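Local coordinates for amidohydrolase 3 domain-containing protein (Pyrococcus furiosus, PDB 3ICJ) that probably hydrolyses carbon-nitrogen bonds other than peptide bonds, as a zinc-dependent enzyme of the amidohydrolase family whose substrate is not known, at residues V114-V119 against E123-R128; E127-G132 against V163-R168; I136-G141 against K213-K218. All coordinates share one frame; numbering follows the deposited sequence.

Contact 1: V114-V119 against E123-R128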
loop_
_atom_site.group_PDB
_atom_site.type_symbol
_atom_site.label_atom_id
_atom_site.label_comp_id
_atom_site.label_asym_id
_atom_site.label_seq_id
_atom_site.Cartn_x
_atom_site.Cartn_y
_atom_site.Cartn_z
ATOM N N VAL A 114 4.958 17.446 9.800
ATOM C CA VAL A 114 4.476 18.822 9.879
ATOM C C VAL A 114 4.080 19.286 8.475
ATOM O O VAL A 114 4.887 19.225 7.549
ATOM C CB VAL A 114 5.537 19.774 10.518
ATOM C CG1 VAL A 114 5.075 21.236 10.434
ATOM C CG2 VAL A 114 5.800 19.389 11.980
ATOM N N ASP A 115 2.832 19.733 8.337
ATOM C CA ASP A 115 2.280 20.244 7.075
ATOM C C ASP A 115 2.683 21.706 6.800
ATOM O O ASP A 115 2.227 22.624 7.489
ATOM C CB ASP A 115 0.748 20.109 7.108
ATOM C CG ASP A 115 0.097 20.251 5.735
ATOM O OD1 ASP A 115 0.764 20.670 4.760
ATOM O OD2 ASP A 115 -1.109 19.940 5.635
ATOM N N LEU A 116 3.518 21.906 5.775
ATOM C CA LEU A 116 4.058 23.233 5.424
ATOM C C LEU A 116 3.566 23.767 4.076
ATOM O O LEU A 116 4.188 24.671 3.509
ATOM C CB LEU A 116 5.597 23.235 5.421
ATOM C CG LEU A 116 6.403 22.896 6.678
ATOM C CD1 LEU A 116 7.906 22.866 6.361
ATOM C CD2 LEU A 116 6.105 23.868 7.826
ATOM N N ARG A 117 2.473 23.210 3.560
ATOM C CA ARG A 117 1.908 23.663 2.285
ATOM C C ARG A 117 1.226 25.024 2.444
ATOM O O ARG A 117 0.442 25.224 3.375
ATOM C CB ARG A 117 0.919 22.630 1.725
ATOM C CG ARG A 117 1.574 21.354 1.207
ATOM C CD ARG A 117 0.540 20.313 0.829
ATOM N NE ARG A 117 -0.095 19.709 2.001
ATOM C CZ ARG A 117 -1.215 18.990 1.965
ATOM N NH1 ARG A 117 -1.841 18.779 0.813
ATOM N NH2 ARG A 117 -1.715 18.482 3.088
ATOM N N GLY A 118 1.545 25.953 1.546
ATOM C CA GLY A 118 0.944 27.288 1.555
ATOM C C GLY A 118 1.506 28.265 2.579
ATOM O O GLY A 118 0.891 29.303 2.840
ATOM N N VAL A 119 2.667 27.944 3.157
ATOM C CA VAL A 119 3.354 28.830 4.114
ATOM C C VAL A 119 3.958 30.043 3.391
ATOM O O VAL A 119 4.724 29.885 2.433
ATOM C CB VAL A 119 4.454 28.079 4.916
ATOM C CG1 VAL A 119 5.277 29.035 5.720
ATOM C CG2 VAL A 119 3.841 27.072 5.847
ATOM N N GLU A 123 9.187 33.084 8.765
ATOM C CA GLU A 123 8.697 33.256 10.136
ATOM C C GLU A 123 7.599 32.243 10.454
ATOM O O GLU A 123 7.653 31.601 11.507
ATOM C CB GLU A 123 8.167 34.686 10.363
ATOM C CG GLU A 123 9.240 35.803 10.415
ATOM C CD GLU A 123 9.969 36.041 9.074
ATOM O OE1 GLU A 123 9.331 35.955 7.994
ATOM O OE2 GLU A 123 11.192 36.302 9.103
ATOM N N GLU A 124 6.602 32.129 9.597
ATOM C CA GLU A 124 5.583 31.149 9.746
ATOM C C GLU A 124 6.037 29.679 9.581
ATOM O O GLU A 124 5.559 28.781 10.251
ATOM C CB GLU A 124 4.427 31.458 8.809
ATOM C CG GLU A 124 3.594 30.266 8.470
ATOM C CD GLU A 124 2.142 30.601 8.350
ATOM O OE1 GLU A 124 1.375 30.250 9.268
ATOM O OE2 GLU A 124 1.768 31.208 7.329
ATOM N N LEU A 125 6.970 29.475 8.663
ATOM C CA LEU A 125 7.551 28.147 8.478
ATOM C C LEU A 125 8.243 27.703 9.752
ATOM O O LEU A 125 8.048 26.571 10.192
ATOM C CB LEU A 125 8.529 28.098 7.291
ATOM C CG LEU A 125 9.163 26.733 6.950
ATOM C CD1 LEU A 125 9.210 26.492 5.450
ATOM C CD2 LEU A 125 10.560 26.584 7.551
ATOM N N VAL A 126 9.051 28.590 10.327
ATOM C CA VAL A 126 9.754 28.315 11.586
ATOM C C VAL A 126 8.776 28.025 12.752
ATOM O O VAL A 126 9.003 27.079 13.521
ATOM C CB VAL A 126 10.801 29.440 11.919
ATOM C CG1 VAL A 126 11.218 29.440 13.393
ATOM C CG2 VAL A 126 12.028 29.297 11.028
ATOM N N GLU A 127 7.688 28.802 12.842
ATOM C CA GLU A 127 6.610 28.570 13.833
ATOM C C GLU A 127 5.922 27.215 13.699
ATOM O O GLU A 127 5.632 26.560 14.708
ATOM C CB GLU A 127 5.534 29.673 13.782
ATOM C CG GLU A 127 5.506 30.599 14.992
ATOM C CD GLU A 127 6.472 31.768 14.871
ATOM O OE1 GLU A 127 7.706 31.537 14.849
ATOM O OE2 GLU A 127 5.993 32.925 14.813
ATOM N N ARG A 128 5.646 26.809 12.460
ATOM C CA ARG A 128 4.955 25.545 12.202
ATOM C C ARG A 128 5.847 24.351 12.528
ATOM O O ARG A 128 5.371 23.363 13.084
ATOM C CB ARG A 128 4.450 25.478 10.759
ATOM C CG ARG A 128 3.333 26.462 10.446
ATOM C CD ARG A 128 1.968 25.804 10.352
ATOM N NE ARG A 128 1.720 25.293 9.004
ATOM C CZ ARG A 128 1.210 26.010 8.003
ATOM N NH1 ARG A 128 1.030 25.438 6.821
ATOM N NH2 ARG A 128 0.882 27.291 8.173
#

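Contact 2: E127-G132 against V163-R168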
loop_
_atom_site.group_PDB
_atom_site.type_symbol
_atom_site.label_atom_id
_atom_site.label_comp_id
_atom_site.label_asym_id
_atom_site.label_seq_id
_atom_site.Cartn_x
_atom_site.Cartn_y
_atom_site.Cartn_z
ATOM N N GLU A 127 7.688 28.802 12.842
ATOM C CA GLU A 127 6.610 28.570 13.833
ATOM C C GLU A 127 5.922 27.215 13.699
ATOM O O GLU A 127 5.632 26.560 14.708
ATOM C CB GLU A 127 5.534 29.673 13.782
ATOM C CG GLU A 127 5.506 30.599 14.992
ATOM C CD GLU A 127 6.472 31.768 14.871
ATOM O OE1 GLU A 127 7.706 31.537 14.849
ATOM O OE2 GLU A 127 5.993 32.925 14.813
ATOM N N ARG A 128 5.646 26.809 12.460
ATOM C CA ARG A 128 4.955 25.545 12.202
ATOM C C ARG A 128 5.847 24.351 12.528
ATOM O O ARG A 128 5.371 23.363 13.084
ATOM C CB ARG A 128 4.450 25.478 10.759
ATOM C CG ARG A 128 3.333 26.462 10.446
ATOM C CD ARG A 128 1.968 25.804 10.352
ATOM N NE ARG A 128 1.720 25.293 9.004
ATOM C CZ ARG A 128 1.210 26.010 8.003
ATOM N NH1 ARG A 128 1.030 25.438 6.821
ATOM N NH2 ARG A 128 0.882 27.291 8.173
ATOM N N VAL A 129 7.137 24.466 12.205
ATOM C CA VAL A 129 8.128 23.432 12.510
ATOM C C VAL A 129 8.300 23.279 14.029
ATOM O O VAL A 129 8.296 22.157 14.543
ATOM C CB VAL A 129 9.494 23.675 11.786
ATOM C CG1 VAL A 129 10.503 22.594 12.123
ATOM C CG2 VAL A 129 9.311 23.687 10.296
ATOM N N LYS A 130 8.393 24.405 14.740
ATOM C CA LYS A 130 8.518 24.405 16.206
ATOM C C LYS A 130 7.358 23.707 16.914
ATOM O O LYS A 130 7.539 23.178 18.010
ATOM C CB LYS A 130 8.668 25.830 16.753
ATOM C CG LYS A 130 10.098 26.348 16.826
ATOM C CD LYS A 130 10.109 27.803 17.282
ATOM C CE LYS A 130 11.515 28.392 17.276
ATOM N NZ LYS A 130 11.508 29.859 17.572
ATOM N N LYS A 131 6.179 23.701 16.283
ATOM C CA LYS A 131 4.988 23.037 16.834
ATOM C C LYS A 131 4.934 21.523 16.578
ATOM O O LYS A 131 3.918 20.893 16.864
ATOM C CB LYS A 131 3.701 23.690 16.314
ATOM C CG LYS A 131 3.369 25.028 16.928
ATOM C CD LYS A 131 1.955 25.450 16.545
ATOM C CE LYS A 131 1.407 26.516 17.478
ATOM N NZ LYS A 131 2.055 27.835 17.238
ATOM N N GLY A 132 6.012 20.945 16.041
ATOM C CA GLY A 132 6.122 19.482 15.865
ATOM C C GLY A 132 6.603 18.793 17.136
ATOM O O GLY A 132 7.474 19.315 17.839
ATOM N N VAL A 163 15.828 18.539 12.327
ATOM C CA VAL A 163 14.732 18.979 11.480
ATOM C C VAL A 163 15.040 18.510 10.061
ATOM O O VAL A 163 16.177 18.621 9.611
ATOM C CB VAL A 163 14.579 20.527 11.561
ATOM C CG1 VAL A 163 13.855 21.073 10.370
ATOM C CG2 VAL A 163 13.849 20.942 12.859
ATOM N N PHE A 164 14.048 17.961 9.362
ATOM C CA PHE A 164 14.266 17.495 7.992
ATOM C C PHE A 164 12.979 17.764 7.228
ATOM O O PHE A 164 11.940 17.164 7.526
ATOM C CB PHE A 164 14.629 16.001 7.996
ATOM C CG PHE A 164 14.926 15.425 6.621
ATOM C CD1 PHE A 164 16.234 15.284 6.189
ATOM C CD2 PHE A 164 13.899 15.011 5.776
ATOM C CE1 PHE A 164 16.519 14.757 4.934
ATOM C CE2 PHE A 164 14.174 14.482 4.513
ATOM C CZ PHE A 164 15.485 14.356 4.094
ATOM N N LEU A 165 13.045 18.679 6.262
ATOM C CA LEU A 165 11.837 19.203 5.610
ATOM C C LEU A 165 11.845 19.056 4.089
ATOM O O LEU A 165 12.637 19.698 3.409
ATOM C CB LEU A 165 11.639 20.682 5.962
ATOM C CG LEU A 165 11.682 21.103 7.434
ATOM C CD1 LEU A 165 11.727 22.620 7.545
ATOM C CD2 LEU A 165 10.507 20.553 8.213
ATOM N N TYR A 166 10.959 18.211 3.570
ATOM C CA TYR A 166 10.822 18.035 2.129
ATOM C C TYR A 166 10.315 19.310 1.464
ATOM O O TYR A 166 9.544 20.066 2.055
ATOM C CB TYR A 166 9.879 16.869 1.821
ATOM C CG TYR A 166 10.470 15.510 2.114
ATOM C CD1 TYR A 166 11.279 14.867 1.185
ATOM C CD2 TYR A 166 10.220 14.868 3.319
ATOM C CE1 TYR A 166 11.821 13.624 1.449
ATOM C CE2 TYR A 166 10.758 13.625 3.593
ATOM C CZ TYR A 166 11.558 13.007 2.655
ATOM O OH TYR A 166 12.095 11.769 2.922
ATOM N N ARG A 167 10.753 19.542 0.231
ATOM C CA ARG A 167 10.049 20.443 -0.675
ATOM C C ARG A 167 8.773 19.802 -1.208
ATOM O O ARG A 167 8.566 18.597 -1.068
ATOM C CB ARG A 167 10.957 20.850 -1.837
ATOM C CG ARG A 167 10.510 22.109 -2.562
ATOM C CD ARG A 167 11.393 22.397 -3.764
ATOM N NE ARG A 167 10.917 23.545 -4.531
ATOM C CZ ARG A 167 9.913 23.497 -5.401
ATOM N NH1 ARG A 167 9.275 22.356 -5.618
ATOM N NH2 ARG A 167 9.546 24.592 -6.055
ATOM N N ARG A 168 7.918 20.616 -1.818
ATOM C CA ARG A 168 6.673 20.126 -2.398
ATOM C C ARG A 168 6.907 18.862 -3.218
ATOM O O ARG A 168 6.227 17.853 -3.030
ATOM C CB ARG A 168 6.026 21.206 -3.269
ATOM C CG ARG A 168 4.877 21.939 -2.596
ATOM C CD ARG A 168 4.313 23.025 -3.496
ATOM N NE ARG A 168 3.790 22.482 -4.747
ATOM C CZ ARG A 168 4.405 22.582 -5.920
ATOM N NH1 ARG A 168 5.572 23.206 -6.008
ATOM N NH2 ARG A 168 3.855 22.057 -7.006
#

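Contact 3: I136-G141 against K213-K218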
loop_
_atom_site.group_PDB
_atom_site.type_symbol
_atom_site.label_atom_id
_atom_site.label_comp_id
_atom_site.label_asym_id
_atom_site.label_seq_id
_atom_site.Cartn_x
_atom_site.Cartn_y
_atom_site.Cartn_z
ATOM N N ILE A 136 12.889 14.122 16.568
ATOM C CA ILE A 136 13.213 14.676 15.244
ATOM C C ILE A 136 11.919 15.191 14.594
ATOM O O ILE A 136 10.887 14.517 14.652
ATOM C CB ILE A 136 13.878 13.621 14.325
ATOM C CG1 ILE A 136 15.132 13.059 14.997
ATOM C CG2 ILE A 136 14.272 14.236 12.981
ATOM C CD1 ILE A 136 15.361 11.613 14.731
ATOM N N ILE A 137 11.978 16.389 14.001
ATOM C CA ILE A 137 10.828 16.980 13.306
ATOM C C ILE A 137 10.943 16.775 11.802
ATOM O O ILE A 137 11.833 17.340 11.169
ATOM C CB ILE A 137 10.668 18.504 13.585
ATOM C CG1 ILE A 137 10.579 18.789 15.088
ATOM C CG2 ILE A 137 9.429 19.056 12.869
ATOM C CD1 ILE A 137 10.913 20.225 15.447
ATOM N N PHE A 138 10.029 15.980 11.250
ATOM C CA PHE A 138 9.892 15.782 9.810
ATOM C C PHE A 138 8.726 16.606 9.285
ATOM O O PHE A 138 7.695 16.718 9.938
ATOM C CB PHE A 138 9.689 14.295 9.472
ATOM C CG PHE A 138 10.850 13.420 9.881
ATOM C CD1 PHE A 138 12.020 13.385 9.117
ATOM C CD2 PHE A 138 10.787 12.655 11.041
ATOM C CE1 PHE A 138 13.109 12.584 9.497
ATOM C CE2 PHE A 138 11.869 11.850 11.432
ATOM C CZ PHE A 138 13.033 11.815 10.655
ATOM N N GLY A 139 8.909 17.184 8.104
ATOM C CA GLY A 139 7.873 17.998 7.475
ATOM C C GLY A 139 7.973 17.972 5.964
ATOM O O GLY A 139 8.923 17.416 5.417
ATOM N N PHE A 140 7.002 18.592 5.294
ATOM C CA PHE A 140 6.890 18.515 3.838
ATOM C C PHE A 140 6.098 19.687 3.264
ATOM O O PHE A 140 5.333 20.343 3.979
ATOM C CB PHE A 140 6.202 17.199 3.420
ATOM C CG PHE A 140 4.710 17.186 3.668
ATOM C CD1 PHE A 140 3.813 17.511 2.647
ATOM C CD2 PHE A 140 4.198 16.856 4.926
ATOM C CE1 PHE A 140 2.435 17.524 2.875
ATOM C CE2 PHE A 140 2.814 16.858 5.161
ATOM C CZ PHE A 140 1.937 17.189 4.134
ATOM N N GLY A 141 6.256 19.914 1.964
ATOM C CA GLY A 141 5.347 20.773 1.224
ATOM C C GLY A 141 5.669 22.251 1.116
ATOM O O GLY A 141 4.835 23.014 0.633
ATOM N N LYS A 213 19.339 3.822 10.040
ATOM C CA LYS A 213 20.217 4.154 11.170
ATOM C C LYS A 213 19.567 4.986 12.288
ATOM O O LYS A 213 19.715 4.649 13.453
ATOM C CB LYS A 213 21.506 4.843 10.692
ATOM C CG LYS A 213 22.533 5.031 11.812
ATOM C CD LYS A 213 23.725 5.893 11.423
ATOM C CE LYS A 213 24.668 6.040 12.619
ATOM N NZ LYS A 213 25.815 6.936 12.332
ATOM N N ILE A 214 18.858 6.058 11.934
ATOM C CA ILE A 214 18.414 7.069 12.919
ATOM C C ILE A 214 17.097 6.736 13.642
ATOM O O ILE A 214 17.031 6.792 14.877
ATOM C CB ILE A 214 18.347 8.470 12.273
ATOM C CG1 ILE A 214 19.728 8.855 11.741
ATOM C CG2 ILE A 214 17.843 9.515 13.264
ATOM C CD1 ILE A 214 19.674 9.823 10.594
ATOM N N LEU A 215 16.054 6.405 12.881
ATOM C CA LEU A 215 14.786 5.946 13.463
ATOM C C LEU A 215 14.962 4.643 14.254
ATOM O O LEU A 215 15.764 3.798 13.892
ATOM C CB LEU A 215 13.719 5.783 12.380
ATOM C CG LEU A 215 13.391 7.077 11.623
ATOM C CD1 LEU A 215 12.452 6.784 10.470
ATOM C CD2 LEU A 215 12.819 8.150 12.538
ATOM N N THR A 216 14.234 4.512 15.354
ATOM C CA THR A 216 14.381 3.362 16.250
ATOM C C THR A 216 13.195 2.419 16.074
ATOM O O THR A 216 12.236 2.753 15.368
ATOM C CB THR A 216 14.460 3.782 17.741
ATOM O OG1 THR A 216 13.203 4.344 18.150
ATOM C CG2 THR A 216 15.589 4.776 17.983
ATOM N N VAL A 217 13.270 1.249 16.712
ATOM C CA VAL A 217 12.147 0.299 16.760
ATOM C C VAL A 217 10.889 0.959 17.358
ATOM O O VAL A 217 9.815 0.841 16.791
ATOM C CB VAL A 217 12.518 -1.004 17.513
ATOM C CG1 VAL A 217 11.263 -1.857 17.823
ATOM C CG2 VAL A 217 13.543 -1.799 16.701
ATOM N N LYS A 218 11.045 1.685 18.469
ATOM C CA LYS A 218 9.939 2.444 19.078
ATOM C C LYS A 218 9.295 3.452 18.113
ATOM O O LYS A 218 8.063 3.550 18.051
ATOM C CB LYS A 218 10.409 3.190 20.335
ATOM C CG LYS A 218 10.233 2.460 21.656
ATOM C CD LYS A 218 10.874 3.243 22.814
ATOM C CE LYS A 218 10.226 4.617 23.060
ATOM N NZ LYS A 218 9.044 4.539 23.968
#

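Contact 1: V114-V119 against E123-R128
The turn that leads from strand 114-115 into helix 122-130 folds back on that helix, within a beta-alpha-beta unit completed by strand 137-142. Arg128 and Val119 make about half of the contact. The Arg128 guanidinium grips the backbone oxygen of Asp115 side-on, with NE and NH1 both given to the one atom. Arg128 NE lies 3.1 Å from Asp115 O, nearly in line with the carbonyl bond, and the N-H...O angle is 153°. The bond from NH1 arrives farther off the carbonyl axis, with the donor tilted 31° from the carbonyl plane. Asp115 O lies in the guanidinium plane, so the two bonds fix the rotation of the group. Bends at chi2 and chi3 of Arg128 turn its chain back to the carbonyl. Val119 CG2 sits over one guanidinium face, offset toward the rim, 3.4 Å from Arg128 NH1. The third nitrogen makes a salt bridge within the helix, where Arg128 NH2 is 3.2 Å from Glu124 OE1. The hydrogen bond in this pair is weak.

Val119 CG1, anti to the backbone N (chi1 171°), packs on the helix backbone and lies 3.7 Å from Leu125 CB. Glu124 CG touches the same methyl. Leu116 and Leu125 cross at about a right angle, while Leu116 CD2 lies 3.7 Å from Arg128 CB. Val114 CG1 rests against Arg128 O. On the strand side, Asp115 OD1 accepts from Arg117 N in an Asx turn, and its carboxylate holds the Arg117 guanidinium in a salt bridge. Leu116 to Val119 form a type II turn, with Gly118 at positive phi. The arrangement is that of a strand-to-helix connection in a beta-alpha-beta crossover.

Contact 2: E127-G132 against V163-R168
The last turn of helix 122-130 lies over strand 163-167, and the two backbones stay well apart. Their closest CA atoms, those of Val129 and Val163, are 8.0 Å from each other. No hydrogen bond joins the segments, and side chains alone fill the gap. Val129 is the one helix residue that makes the contact. Its CB points at the strand, and its two methyls are shared between two strand residues.

Val129 CG1 and Val163 CG2 meet tip to tip at 3.8 Å. Val163 CG1 is a little farther from the same methyl, so Val129 CG1 faces both branches of Val163. CG1 of Val129 is anti to the backbone N (chi1 180°), which leaves CG2 beside that N and turned to Leu165. There Val129 CG2 lies 3.8 Å from Leu165 CD1. Leu165 CD2 is almost as near, at 3.9 Å from Val129 CG2, so this methyl sits against the fork of the leucine. The axes of Val129 and Leu165 are set at a slant.

Val163 and Leu165 are two residues apart on the strand and point to the same side of the sheet. Phe164 between them lies on the other side, against helix 200-214. All three touching residues are buried. Val129 and Val163 also pack on Ile137 of the neighbouring strand, and Val129 reaches Ile159. Just past the helix, Gly132 N donates to Val129 O at 3.0 Å. The contact is typical of an alpha/beta layer, in which a helix covers one face of a sheet through branched aliphatic side chains.

Contact 3: I136-G141 against K213-K218
Ile136 CD1 meets the CG2 methyl of Ile214 at 3.6 Å, the closest approach between the two segments. The two isoleucines cross at about a right angle. CG1 of Ile136 lies beside the backbone N (chi1 -57°), and its CD1 carries the side chain across to Ile214. CG2 of Ile214 is anti to its own backbone N. It is this branch, not CD1, that does the touching.

The second pair is Phe138 and Leu215. Leu215 CD2 lies 4.0 Å from Phe138 CE2 and 4.1 Å from Phe138 CZ, so the methyl sits by the far end of the ring. It approaches the ring obliquely. Phe138 is also packed by the residue two before it, with Ile136 CG2 lying 3.5 Å above one ring face and offset toward the rim. Ile136 thus faces Ile214 with one branch and Phe138 with the other.

Ile214 is the last residue of helix 200-214, and Leu215 is the first to leave helical angles. Thr216 then stands at the N-cap of helix 217-233. The strand side therefore meets the bend between two helices. Met179 lies against both Ile136 and Ile214, and Tyr223 against both Phe138 and Leu215. Polar groups of the bend are held elsewhere: Ile214 O accepts from Arg135, and Leu215 O from Lys247.

Across the two segments there is no hydrogen bond or charge pair. The chemistry implies that this junction rests on apolar packing of two isoleucines, a leucine and a phenylalanine, with no directional bond across it.

In the fold
From the N terminus, contact 1 comes first and closes a short loop between strand 114-115 and helix 122-130. Contact 2 opens on the end of the same helix, sharing Glu127 and Arg128 with contact 1, and closes a longer loop at strand 163-167. Contact 3 starts inside that loop, on strand 137-142, and ends beyond it at 213-218, so contacts 2 and 3 cross. Strands 114-115, 137-142 and 163-167 are neighbours in one mixed sheet, with 137-142 in the middle. Contacts 1 and 2 join helix 122-130 to this sheet. Contact 3 ties the sheet to the bend between helices 200-214 and 217-233. All three lie away from the zinc site.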